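Nicking enzyme (Staphylococcus aureus, PDB 4HTE) probably nicks plasmid DNA at the origin of transfer as a conjugative relaxase, here represented by its alpha-helical C-terminal domain, which carries a calcium-binding site. Local coordinates at residues I141-L152 with V210-Y221; K275-I284 with K314-D322. One frame throughout, in Å; residues are numbered along the deposited sequence.

Contact 1: residues I141-L152 with V210-Y221; sequences IKEAQISLNTVL and VFRNAENILEDY
Leu148 enters the opposite helix as a knob, its side chain set in a hole made by Ala214, Ile217, Leu218 and Tyr221. The two methyl groups divide the work: CD1 meets Leu218 CD1 at 3.6 Å, the two side chains crossing nearly at right angles, while CD2 lies 3.9 Å from Ala214 CB and also against Ile217 CG2. Ile217 runs past Leu148 in the reverse direction and reaches farther with CD1, which rests 3.8 Å from Ser147 CB.

A second knob goes the other way. With CG anti to the backbone N (chi1 172°), the Tyr221 ring is set among Ile141, Ala144, Gln145 and Leu148. Ala144 has only a methyl to offer, and its CB comes within 3.4 Å of Tyr221 CD1. Such reciprocal knobs-into-holes packing joins helix 130-152 to helix 198-227 in this all-helical domain; the short segments run nearly antiparallel, at 147°, with axes 9.6 Å apart at closest approach.

Toward the end at Leu152 the contact is wholly apolar. Phe211 CE1 touches Val151 CG2 and, at the ring edge, Leu152 CD1, each at 4.0 Å; beyond the pair, Phe211 also leans on Phe169 of helix 159-179.

Polar chemistry is sparse. Tyr221 OH donates to Gln145 OE1 at the ring edge, with the amide plane turned 78° from the ring. Ser147, although its CB rests on Ile217, has OG hydrogen-bonded to Glu49 and Tyr45 of helix 41-58.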
loop_
_atom_site.group_PDB
_atom_site.type_symbol
_atom_site.label_atom_id
_atom_site.label_comp_id
_atom_site.label_asym_id
_atom_site.label_seq_id
_atom_site.Cartn_x
_atom_site.Cartn_y
_atom_site.Cartn_z
ATOM N N ILE A 141 0.463 3.628 -8.918
ATOM C CA ILE A 141 -0.324 2.692 -8.121
ATOM C C ILE A 141 0.519 1.495 -7.688
ATOM O O ILE A 141 0.502 1.106 -6.521
ATOM C CB ILE A 141 -1.562 2.195 -8.895
ATOM C CG1 ILE A 141 -2.551 3.344 -9.102
ATOM C CG2 ILE A 141 -2.245 1.066 -8.143
ATOM C CD1 ILE A 141 -3.734 2.989 -9.979
ATOM N N LYS A 142 1.251 0.911 -8.630
ATOM C CA LYS A 142 2.109 -0.229 -8.327
ATOM C C LYS A 142 3.105 0.105 -7.220
ATOM O O LYS A 142 3.227 -0.634 -6.245
ATOM C CB LYS A 142 2.871 -0.687 -9.572
ATOM C CG LYS A 142 2.274 -1.902 -10.272
ATOM C CD LYS A 142 3.275 -2.510 -11.247
ATOM C CE LYS A 142 2.694 -3.685 -12.022
ATOM N NZ LYS A 142 1.740 -3.259 -13.084
ATOM N N GLU A 143 3.813 1.220 -7.375
ATOM C CA GLU A 143 4.869 1.605 -6.439
ATOM C C GLU A 143 4.362 1.774 -5.009
ATOM O O GLU A 143 4.971 1.274 -4.065
ATOM C CB GLU A 143 5.547 2.896 -6.904
ATOM C CG GLU A 143 6.488 2.707 -8.085
ATOM C CD GLU A 143 7.235 3.978 -8.452
ATOM O OE1 GLU A 143 6.761 5.076 -8.088
ATOM O OE2 GLU A 143 8.298 3.878 -9.104
ATOM N N ALA A 144 3.251 2.485 -4.851
ATOM C CA ALA A 144 2.672 2.706 -3.531
ATOM C C ALA A 144 2.348 1.380 -2.860
ATOM O O ALA A 144 2.721 1.150 -1.711
ATOM C CB ALA A 144 1.420 3.546 -3.643
ATOM N N GLN A 145 1.640 0.517 -3.582
ATOM C CA GLN A 145 1.286 -0.804 -3.078
ATOM C C GLN A 145 2.502 -1.504 -2.492
ATOM O O GLN A 145 2.475 -1.962 -1.350
ATOM C CB GLN A 145 0.700 -1.657 -4.203
ATOM C CG GLN A 145 -0.765 -2.008 -4.026
ATOM C CD GLN A 145 -1.558 -1.879 -5.314
ATOM O OE1 GLN A 145 -2.717 -1.462 -5.299
ATOM N NE2 GLN A 145 -0.943 -2.243 -6.437
ATOM N N ILE A 146 3.572 -1.582 -3.276
ATOM C CA ILE A 146 4.767 -2.305 -2.861
ATOM C C ILE A 146 5.357 -1.710 -1.588
ATOM O O ILE A 146 5.700 -2.439 -0.658
ATOM C CB ILE A 146 5.834 -2.306 -3.967
ATOM C CG1 ILE A 146 5.290 -2.999 -5.217
ATOM C CG2 ILE A 146 7.102 -3.000 -3.490
ATOM C CD1 ILE A 146 6.303 -3.158 -6.315
ATOM N N SER A 147 5.464 -0.387 -1.545
ATOM C CA SER A 147 6.049 0.289 -0.394
ATOM C C SER A 147 5.263 0.009 0.879
ATOM O O SER A 147 5.824 -0.439 1.879
ATOM C CB SER A 147 6.098 1.796 -0.635
ATOM O OG SER A 147 7.042 2.118 -1.639
ATOM N N LEU A 148 3.965 0.281 0.832
ATOM C CA LEU A 148 3.104 0.132 1.999
ATOM C C LEU A 148 3.064 -1.313 2.490
ATOM O O LEU A 148 3.126 -1.570 3.692
ATOM C CB LEU A 148 1.689 0.620 1.677
ATOM C CG LEU A 148 1.591 2.097 1.283
ATOM C CD1 LEU A 148 0.205 2.439 0.767
ATOM C CD2 LEU A 148 1.955 2.986 2.464
ATOM N N ASN A 149 2.967 -2.253 1.557
ATOM C CA ASN A 149 2.886 -3.666 1.904
ATOM C C ASN A 149 4.183 -4.165 2.540
ATOM O O ASN A 149 4.170 -5.081 3.361
ATOM C CB ASN A 149 2.561 -4.492 0.659
ATOM C CG ASN A 149 1.914 -5.823 0.990
ATOM O OD1 ASN A 149 2.165 -6.410 2.044
ATOM N ND2 ASN A 149 1.070 -6.306 0.086
ATOM N N THR A 150 5.301 -3.557 2.160
ATOM C CA THR A 150 6.602 -3.977 2.664
ATOM C C THR A 150 6.779 -3.595 4.131
ATOM O O THR A 150 7.113 -4.441 4.960
ATOM C CB THR A 150 7.751 -3.360 1.837
ATOM O OG1 THR A 150 7.690 -3.842 0.489
ATOM C CG2 THR A 150 9.105 -3.727 2.434
ATOM N N VAL A 151 6.545 -2.324 4.449
ATOM C CA VAL A 151 6.814 -1.808 5.791
ATOM C C VAL A 151 5.757 -2.263 6.796
ATOM O O VAL A 151 6.070 -2.526 7.957
ATOM C CB VAL A 151 6.912 -0.259 5.810
ATOM C CG1 VAL A 151 7.878 0.231 4.741
ATOM C CG2 VAL A 151 5.545 0.379 5.625
ATOM N N LEU A 152 4.508 -2.356 6.348
ATOM C CA LEU A 152 3.417 -2.811 7.209
ATOM C C LEU A 152 3.527 -4.300 7.521
ATOM O O LEU A 152 3.224 -4.732 8.633
ATOM C CB LEU A 152 2.062 -2.526 6.560
ATOM C CG LEU A 152 1.451 -1.156 6.848
ATOM C CD1 LEU A 152 2.498 -0.063 6.837
ATOM C CD2 LEU A 152 0.371 -0.863 5.830
ATOM N N VAL A 210 9.630 6.427 9.110
ATOM C CA VAL A 210 9.229 5.482 8.079
ATOM C C VAL A 210 7.719 5.509 7.881
ATOM O O VAL A 210 7.234 5.416 6.753
ATOM C CB VAL A 210 9.664 4.044 8.430
ATOM C CG1 VAL A 210 9.106 3.053 7.420
ATOM C CG2 VAL A 210 11.184 3.940 8.489
ATOM N N PHE A 211 6.975 5.650 8.973
ATOM C CA PHE A 211 5.519 5.588 8.905
ATOM C C PHE A 211 4.884 6.957 8.675
ATOM O O PHE A 211 3.760 7.045 8.180
ATOM C CB PHE A 211 4.950 4.909 10.151
ATOM C CG PHE A 211 5.342 3.462 10.268
ATOM C CD1 PHE A 211 4.815 2.515 9.403
ATOM C CD2 PHE A 211 6.248 3.050 11.229
ATOM C CE1 PHE A 211 5.181 1.185 9.498
ATOM C CE2 PHE A 211 6.618 1.722 11.330
ATOM C CZ PHE A 211 6.084 0.790 10.463
ATOM N N ARG A 212 5.597 8.022 9.022
ATOM C CA ARG A 212 5.166 9.354 8.629
ATOM C C ARG A 212 5.177 9.411 7.110
ATOM O O ARG A 212 4.306 10.019 6.488
ATOM C CB ARG A 212 6.090 10.425 9.203
ATOM C CG ARG A 212 5.901 10.665 10.685
ATOM C CD ARG A 212 6.636 11.911 11.142
ATOM N NE ARG A 212 8.087 11.737 11.163
ATOM C CZ ARG A 212 8.752 11.061 12.097
ATOM N NH1 ARG A 212 8.106 10.468 13.091
ATOM N NH2 ARG A 212 10.072 10.965 12.033
ATOM N N ASN A 213 6.174 8.756 6.522
ATOM C CA ASN A 213 6.315 8.699 5.076
ATOM C C ASN A 213 5.200 7.859 4.474
ATOM O O ASN A 213 4.536 8.275 3.524
ATOM C CB ASN A 213 7.675 8.102 4.710
ATOM C CG ASN A 213 7.995 8.236 3.234
ATOM O OD1 ASN A 213 7.484 9.125 2.553
ATOM N ND2 ASN A 213 8.849 7.351 2.733
ATOM N N ALA A 214 4.999 6.673 5.039
ATOM C CA ALA A 214 3.938 5.780 4.592
ATOM C C ALA A 214 2.607 6.522 4.525
ATOM O O ALA A 214 1.824 6.328 3.596
ATOM C CB ALA A 214 3.831 4.583 5.527
ATOM N N GLU A 215 2.357 7.376 5.511
ATOM C CA GLU A 215 1.106 8.118 5.566
ATOM C C GLU A 215 0.978 9.028 4.349
ATOM O O GLU A 215 -0.109 9.191 3.798
ATOM C CB GLU A 215 1.018 8.923 6.865
ATOM C CG GLU A 215 -0.338 9.564 7.109
ATOM C CD GLU A 215 -0.543 9.976 8.558
ATOM O OE1 GLU A 215 0.275 9.582 9.418
ATOM O OE2 GLU A 215 -1.524 10.695 8.841
ATOM N N ASN A 216 2.093 9.614 3.925
ATOM C CA ASN A 216 2.101 10.455 2.734
ATOM C C ASN A 216 1.879 9.637 1.470
ATOM O O ASN A 216 1.089 10.014 0.606
ATOM C CB ASN A 216 3.416 11.224 2.623
ATOM C CG ASN A 216 3.331 12.611 3.223
ATOM O OD1 ASN A 216 2.421 12.913 3.996
ATOM N ND2 ASN A 216 4.283 13.465 2.868
ATOM N N ILE A 217 2.586 8.517 1.363
ATOM C CA ILE A 217 2.411 7.610 0.239
ATOM C C ILE A 217 0.940 7.238 0.094
ATOM O O ILE A 217 0.355 7.386 -0.978
ATOM C CB ILE A 217 3.232 6.321 0.423
ATOM C CG1 ILE A 217 4.729 6.622 0.304
ATOM C CG2 ILE A 217 2.818 5.279 -0.604
ATOM C CD1 ILE A 217 5.614 5.410 0.473
ATOM N N LEU A 218 0.355 6.757 1.186
ATOM C CA LEU A 218 -1.047 6.355 1.205
ATOM C C LEU A 218 -1.934 7.431 0.594
ATOM O O LEU A 218 -2.737 7.154 -0.297
ATOM C CB LEU A 218 -1.497 6.081 2.642
ATOM C CG LEU A 218 -2.824 5.332 2.780
ATOM C CD1 LEU A 218 -2.623 3.859 2.458
ATOM C CD2 LEU A 218 -3.419 5.513 4.167
ATOM N N GLU A 219 -1.787 8.660 1.084
ATOM C CA GLU A 219 -2.589 9.782 0.610
ATOM C C GLU A 219 -2.511 9.909 -0.909
ATOM O O GLU A 219 -3.526 10.106 -1.574
ATOM C CB GLU A 219 -2.133 11.082 1.276
ATOM C CG GLU A 219 -2.865 12.321 0.783
ATOM C CD GLU A 219 -3.309 13.230 1.915
ATOM O OE1 GLU A 219 -2.606 13.293 2.947
ATOM O OE2 GLU A 219 -4.365 13.882 1.775
ATOM N N ASP A 220 -1.305 9.793 -1.453
ATOM C CA ASP A 220 -1.115 9.827 -2.898
ATOM C C ASP A 220 -1.783 8.613 -3.539
ATOM O O ASP A 220 -2.502 8.732 -4.530
ATOM C CB ASP A 220 0.377 9.839 -3.240
ATOM C CG ASP A 220 1.088 11.072 -2.715
ATOM O OD1 ASP A 220 0.441 12.136 -2.612
ATOM O OD2 ASP A 220 2.296 10.980 -2.409
ATOM N N TYR A 221 -1.541 7.446 -2.951
ATOM C CA TYR A 221 -2.085 6.188 -3.448
ATOM C C TYR A 221 -3.609 6.211 -3.474
ATOM O O TYR A 221 -4.231 5.588 -4.333
ATOM C CB TYR A 221 -1.586 5.041 -2.570
ATOM C CG TYR A 221 -2.212 3.692 -2.853
ATOM C CD1 TYR A 221 -1.907 2.990 -4.010
ATOM C CD2 TYR A 221 -3.087 3.111 -1.946
ATOM C CE1 TYR A 221 -2.472 1.750 -4.262
ATOM C CE2 TYR A 221 -3.654 1.878 -2.187
ATOM C CZ TYR A 221 -3.344 1.200 -3.344
ATOM O OH TYR A 221 -3.914 -0.031 -3.581
#

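Contact 2: residues K275-I284 with K314-D322; sequences KYSDEDRKYI and KLLSEYDFD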
loop_
_atom_site.group_PDB
_atom_site.type_symbol
_atom_site.label_atom_id
_atom_site.label_comp_id
_atom_site.label_asym_id
_atom_site.label_seq_id
_atom_site.Cartn_x
_atom_site.Cartn_y
_atom_site.Cartn_z
ATOM N N LYS A 275 -26.604 -1.822 -1.087
ATOM C CA LYS A 275 -25.904 -2.985 -1.619
ATOM C C LYS A 275 -26.751 -4.252 -1.536
ATOM O O LYS A 275 -26.655 -5.127 -2.399
ATOM C CB LYS A 275 -24.585 -3.190 -0.866
ATOM C CG LYS A 275 -23.949 -4.558 -1.067
ATOM C CD LYS A 275 -22.437 -4.481 -0.922
ATOM C CE LYS A 275 -21.809 -5.850 -0.703
ATOM N NZ LYS A 275 -20.320 -5.793 -0.757
ATOM N N TYR A 276 -27.584 -4.346 -0.503
ATOM C CA TYR A 276 -28.352 -5.561 -0.243
ATOM C C TYR A 276 -29.858 -5.346 -0.311
ATOM O O TYR A 276 -30.348 -4.221 -0.224
ATOM C CB TYR A 276 -27.990 -6.128 1.130
ATOM C CG TYR A 276 -26.582 -6.659 1.212
ATOM C CD1 TYR A 276 -26.204 -7.776 0.482
ATOM C CD2 TYR A 276 -25.629 -6.051 2.019
ATOM C CE1 TYR A 276 -24.921 -8.270 0.546
ATOM C CE2 TYR A 276 -24.339 -6.540 2.092
ATOM C CZ TYR A 276 -23.991 -7.651 1.351
ATOM O OH TYR A 276 -22.708 -8.148 1.415
ATOM N N SER A 277 -30.581 -6.450 -0.468
ATOM C CA SER A 277 -32.035 -6.444 -0.410
ATOM C C SER A 277 -32.470 -6.390 1.046
ATOM O O SER A 277 -31.660 -6.599 1.947
ATOM C CB SER A 277 -32.587 -7.708 -1.065
ATOM O OG SER A 277 -31.924 -7.978 -2.288
ATOM N N ASP A 278 -33.746 -6.109 1.282
ATOM C CA ASP A 278 -34.269 -6.100 2.642
ATOM C C ASP A 278 -34.231 -7.506 3.226
ATOM O O ASP A 278 -33.928 -7.690 4.406
ATOM C CB ASP A 278 -35.698 -5.551 2.677
ATOM C CG ASP A 278 -35.745 -4.042 2.839
ATOM O OD1 ASP A 278 -34.848 -3.485 3.507
ATOM O OD2 ASP A 278 -36.684 -3.417 2.303
ATOM N N GLU A 279 -34.538 -8.497 2.395
ATOM C CA GLU A 279 -34.506 -9.888 2.825
ATOM C C GLU A 279 -33.084 -10.291 3.192
ATOM O O GLU A 279 -32.821 -10.718 4.317
ATOM C CB GLU A 279 -35.042 -10.804 1.721
ATOM N N ASP A 280 -32.168 -10.147 2.237
ATOM C CA ASP A 280 -30.768 -10.488 2.458
ATOM C C ASP A 280 -30.223 -9.777 3.691
ATOM O O ASP A 280 -29.583 -10.395 4.540
ATOM C CB ASP A 280 -29.926 -10.110 1.238
ATOM C CG ASP A 280 -30.339 -10.862 -0.011
ATOM O OD1 ASP A 280 -30.798 -12.018 0.113
ATOM O OD2 ASP A 280 -30.203 -10.296 -1.116
ATOM N N ARG A 281 -30.484 -8.478 3.786
ATOM C CA ARG A 281 -29.978 -7.679 4.896
ATOM C C ARG A 281 -30.378 -8.304 6.229
ATOM O O ARG A 281 -29.566 -8.396 7.149
ATOM C CB ARG A 281 -30.500 -6.243 4.803
ATOM C CG ARG A 281 -29.750 -5.257 5.681
ATOM C CD ARG A 281 -30.249 -3.833 5.494
ATOM N NE ARG A 281 -30.165 -3.402 4.100
ATOM C CZ ARG A 281 -31.196 -3.041 3.335
ATOM N NH1 ARG A 281 -32.437 -3.034 3.801
ATOM N NH2 ARG A 281 -30.982 -2.676 2.081
ATOM N N LYS A 282 -31.630 -8.739 6.324
ATOM C CA LYS A 282 -32.125 -9.373 7.538
ATOM C C LYS A 282 -31.341 -10.650 7.820
ATOM O O LYS A 282 -30.892 -10.877 8.943
ATOM C CB LYS A 282 -33.617 -9.690 7.407
ATOM N N TYR A 283 -31.175 -11.476 6.790
ATOM C CA TYR A 283 -30.437 -12.728 6.913
ATOM C C TYR A 283 -29.051 -12.489 7.505
ATOM O O TYR A 283 -28.677 -13.096 8.509
ATOM C CB TYR A 283 -30.297 -13.392 5.541
ATOM C CG TYR A 283 -29.645 -14.758 5.573
ATOM C CD1 TYR A 283 -28.272 -14.890 5.732
ATOM C CD2 TYR A 283 -30.402 -15.912 5.431
ATOM C CE1 TYR A 283 -27.672 -16.135 5.759
ATOM C CE2 TYR A 283 -29.812 -17.161 5.453
ATOM C CZ TYR A 283 -28.445 -17.266 5.618
ATOM O OH TYR A 283 -27.848 -18.504 5.643
ATOM N N ILE A 284 -28.297 -11.594 6.872
ATOM C CA ILE A 284 -26.914 -11.333 7.253
ATOM C C ILE A 284 -26.797 -10.959 8.727
ATOM O O ILE A 284 -25.975 -11.518 9.451
ATOM C CB ILE A 284 -26.297 -10.210 6.389
ATOM C CG1 ILE A 284 -26.232 -10.644 4.921
ATOM C CG2 ILE A 284 -24.902 -9.855 6.890
ATOM C CD1 ILE A 284 -25.747 -9.564 3.974
ATOM N N LYS A 314 -20.276 -19.138 3.805
ATOM C CA LYS A 314 -21.509 -18.893 3.068
ATOM C C LYS A 314 -21.745 -17.396 2.894
ATOM O O LYS A 314 -21.924 -16.919 1.778
ATOM C CB LYS A 314 -22.700 -19.519 3.790
ATOM C CG LYS A 314 -23.932 -19.657 2.920
ATOM C CD LYS A 314 -25.191 -19.750 3.755
ATOM C CE LYS A 314 -26.357 -20.287 2.947
ATOM N NZ LYS A 314 -27.644 -20.163 3.685
ATOM N N LEU A 315 -21.746 -16.666 4.005
ATOM C CA LEU A 315 -21.943 -15.219 3.986
ATOM C C LEU A 315 -21.089 -14.541 2.921
ATOM O O LEU A 315 -21.587 -13.743 2.127
ATOM C CB LEU A 315 -21.603 -14.626 5.354
ATOM C CG LEU A 315 -22.602 -14.879 6.482
ATOM C CD1 LEU A 315 -22.019 -14.429 7.812
ATOM C CD2 LEU A 315 -23.917 -14.168 6.206
ATOM N N LEU A 316 -19.800 -14.859 2.911
ATOM C CA LEU A 316 -18.866 -14.244 1.976
ATOM C C LEU A 316 -19.140 -14.695 0.546
ATOM O O LEU A 316 -19.150 -13.884 -0.379
ATOM C CB LEU A 316 -17.431 -14.600 2.360
ATOM C CG LEU A 316 -16.346 -13.914 1.533
ATOM C CD1 LEU A 316 -16.106 -12.501 2.038
ATOM C CD2 LEU A 316 -15.062 -14.726 1.563
ATOM N N SER A 317 -19.361 -15.994 0.373
ATOM C CA SER A 317 -19.591 -16.569 -0.947
ATOM C C SER A 317 -20.906 -16.089 -1.549
ATOM O O SER A 317 -20.939 -15.587 -2.672
ATOM C CB SER A 317 -19.599 -18.095 -0.858
ATOM O OG SER A 317 -19.988 -18.674 -2.091
ATOM N N GLU A 318 -21.987 -16.248 -0.793
ATOM C CA GLU A 318 -23.326 -15.926 -1.273
ATOM C C GLU A 318 -23.606 -14.420 -1.350
ATOM O O GLU A 318 -24.187 -13.946 -2.326
ATOM C CB GLU A 318 -24.380 -16.595 -0.378
ATOM C CG GLU A 318 -24.254 -18.115 -0.238
ATOM C CD GLU A 318 -24.654 -18.873 -1.492
ATOM O OE1 GLU A 318 -24.702 -18.258 -2.578
ATOM O OE2 GLU A 318 -24.928 -20.089 -1.380
ATOM N N TYR A 319 -23.184 -13.673 -0.332
ATOM C CA TYR A 319 -23.615 -12.285 -0.163
ATOM C C TYR A 319 -22.506 -11.253 -0.379
ATOM O O TYR A 319 -22.794 -10.104 -0.712
ATOM C CB TYR A 319 -24.228 -12.108 1.230
ATOM C CG TYR A 319 -25.478 -12.940 1.454
ATOM C CD1 TYR A 319 -25.397 -14.266 1.873
ATOM C CD2 TYR A 319 -26.738 -12.399 1.244
ATOM C CE1 TYR A 319 -26.544 -15.025 2.074
ATOM C CE2 TYR A 319 -27.884 -13.149 1.442
ATOM C CZ TYR A 319 -27.782 -14.459 1.857
ATOM O OH TYR A 319 -28.924 -15.204 2.052
ATOM N N ASP A 320 -21.250 -11.659 -0.211
ATOM C CA ASP A 320 -20.130 -10.721 -0.299
ATOM C C ASP A 320 -19.980 -9.993 1.033
ATOM O O ASP A 320 -19.612 -8.819 1.075
ATOM C CB ASP A 320 -20.373 -9.707 -1.424
ATOM C CG ASP A 320 -19.122 -8.949 -1.825
ATOM O OD1 ASP A 320 -18.029 -9.550 -1.857
ATOM O OD2 ASP A 320 -19.240 -7.740 -2.125
ATOM N N PHE A 321 -20.268 -10.699 2.121
ATOM C CA PHE A 321 -20.164 -10.126 3.457
ATOM C C PHE A 321 -18.922 -10.646 4.170
ATOM O O PHE A 321 -18.785 -11.848 4.403
ATOM C CB PHE A 321 -21.412 -10.458 4.276
ATOM C CG PHE A 321 -21.546 -9.646 5.532
ATOM C CD1 PHE A 321 -21.914 -8.312 5.474
ATOM C CD2 PHE A 321 -21.305 -10.217 6.771
ATOM C CE1 PHE A 321 -22.038 -7.562 6.628
ATOM C CE2 PHE A 321 -21.428 -9.472 7.929
ATOM C CZ PHE A 321 -21.794 -8.142 7.857
ATOM N N ASP A 322 -18.017 -9.735 4.515
ATOM C CA ASP A 322 -16.783 -10.101 5.198
ATOM C C ASP A 322 -16.859 -9.750 6.679
ATOM O O ASP A 322 -16.491 -8.647 7.085
ATOM C CB ASP A 322 -15.590 -9.392 4.555
ATOM C CG ASP A 322 -14.304 -10.186 4.679
ATOM O OD1 ASP A 322 -13.876 -10.451 5.822
ATOM O OD2 ASP A 322 -13.721 -10.544 3.634
#
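Ile284 fills the middle of this contact by sending its branches to different rings. Its CG2 stands over the face of Phe321, 3.4 Å from the ring centroid and 1° off the normal, a CH-pi contact centred on the ring. The other branch is carried by CG1, which lies beside the backbone N, and ends in CD1, 4.0 Å from Tyr319 CB. That same methyl covers one face of Tyr276, whose opposite face is taken by Lys275 CG, leaving the ring sandwiched between aliphatic groups. At the polar end of this buried ring, Tyr276 OH donates to Tyr319 O at 2.9 Å, arriving from 62° above the carbonyl plane and so off its lone pairs.

Around this centre, Tyr283 and Tyr319 form a strongly offset pair: the planes differ by 20°, but the centroids are 5.2 Å apart, and it is Tyr319 OH that lies over the Tyr283 ring. Leu315 CD2 approaches the edge of Tyr283. Asp280 meets the edge of Tyr319, OD1 to CE2, with its carboxylate steeply turned from the ring plane.

Polar bonds close the margin. At one side Lys314 NZ gives a hydrogen bond to Tyr283 OH; at another the extended Lys275 brings NZ to 2.6 Å from Asp320 OD2 in a salt bridge, and the same ammonium also bonds Tyr257 O.

The two helical segments run nearly antiparallel. Asp320 has positive phi as the chain leaves helix 302-319, next to a wide pi-type turn. Together with Asp328 it belongs to the calcium site seen for this protein; here a calcium ion lies about 4 Å from the Asp320 side chain, too far to be called a ligand contact.

The centre of contact 1 lies about 5 Å from the centre of the chain, that of contact 2 about 28 Å; the two centres are 32 Å apart and the nearest atoms about 16 Å, without touching. They share no helix and follow in series along the chain, though helix 245-269 borders both. Each joins near-antiparallel helical segments and buries almost equal area, 539 and 536 Å², yet by different means. The more buried contact 1 relies on an interlocking leucine and tyrosine, with mostly aliphatic groups around them and one hydrogen bond across it. Contact 2, partly buried, sets its axes wider apart, accommodates aromatic rings and adds a salt bridge beside the calcium site.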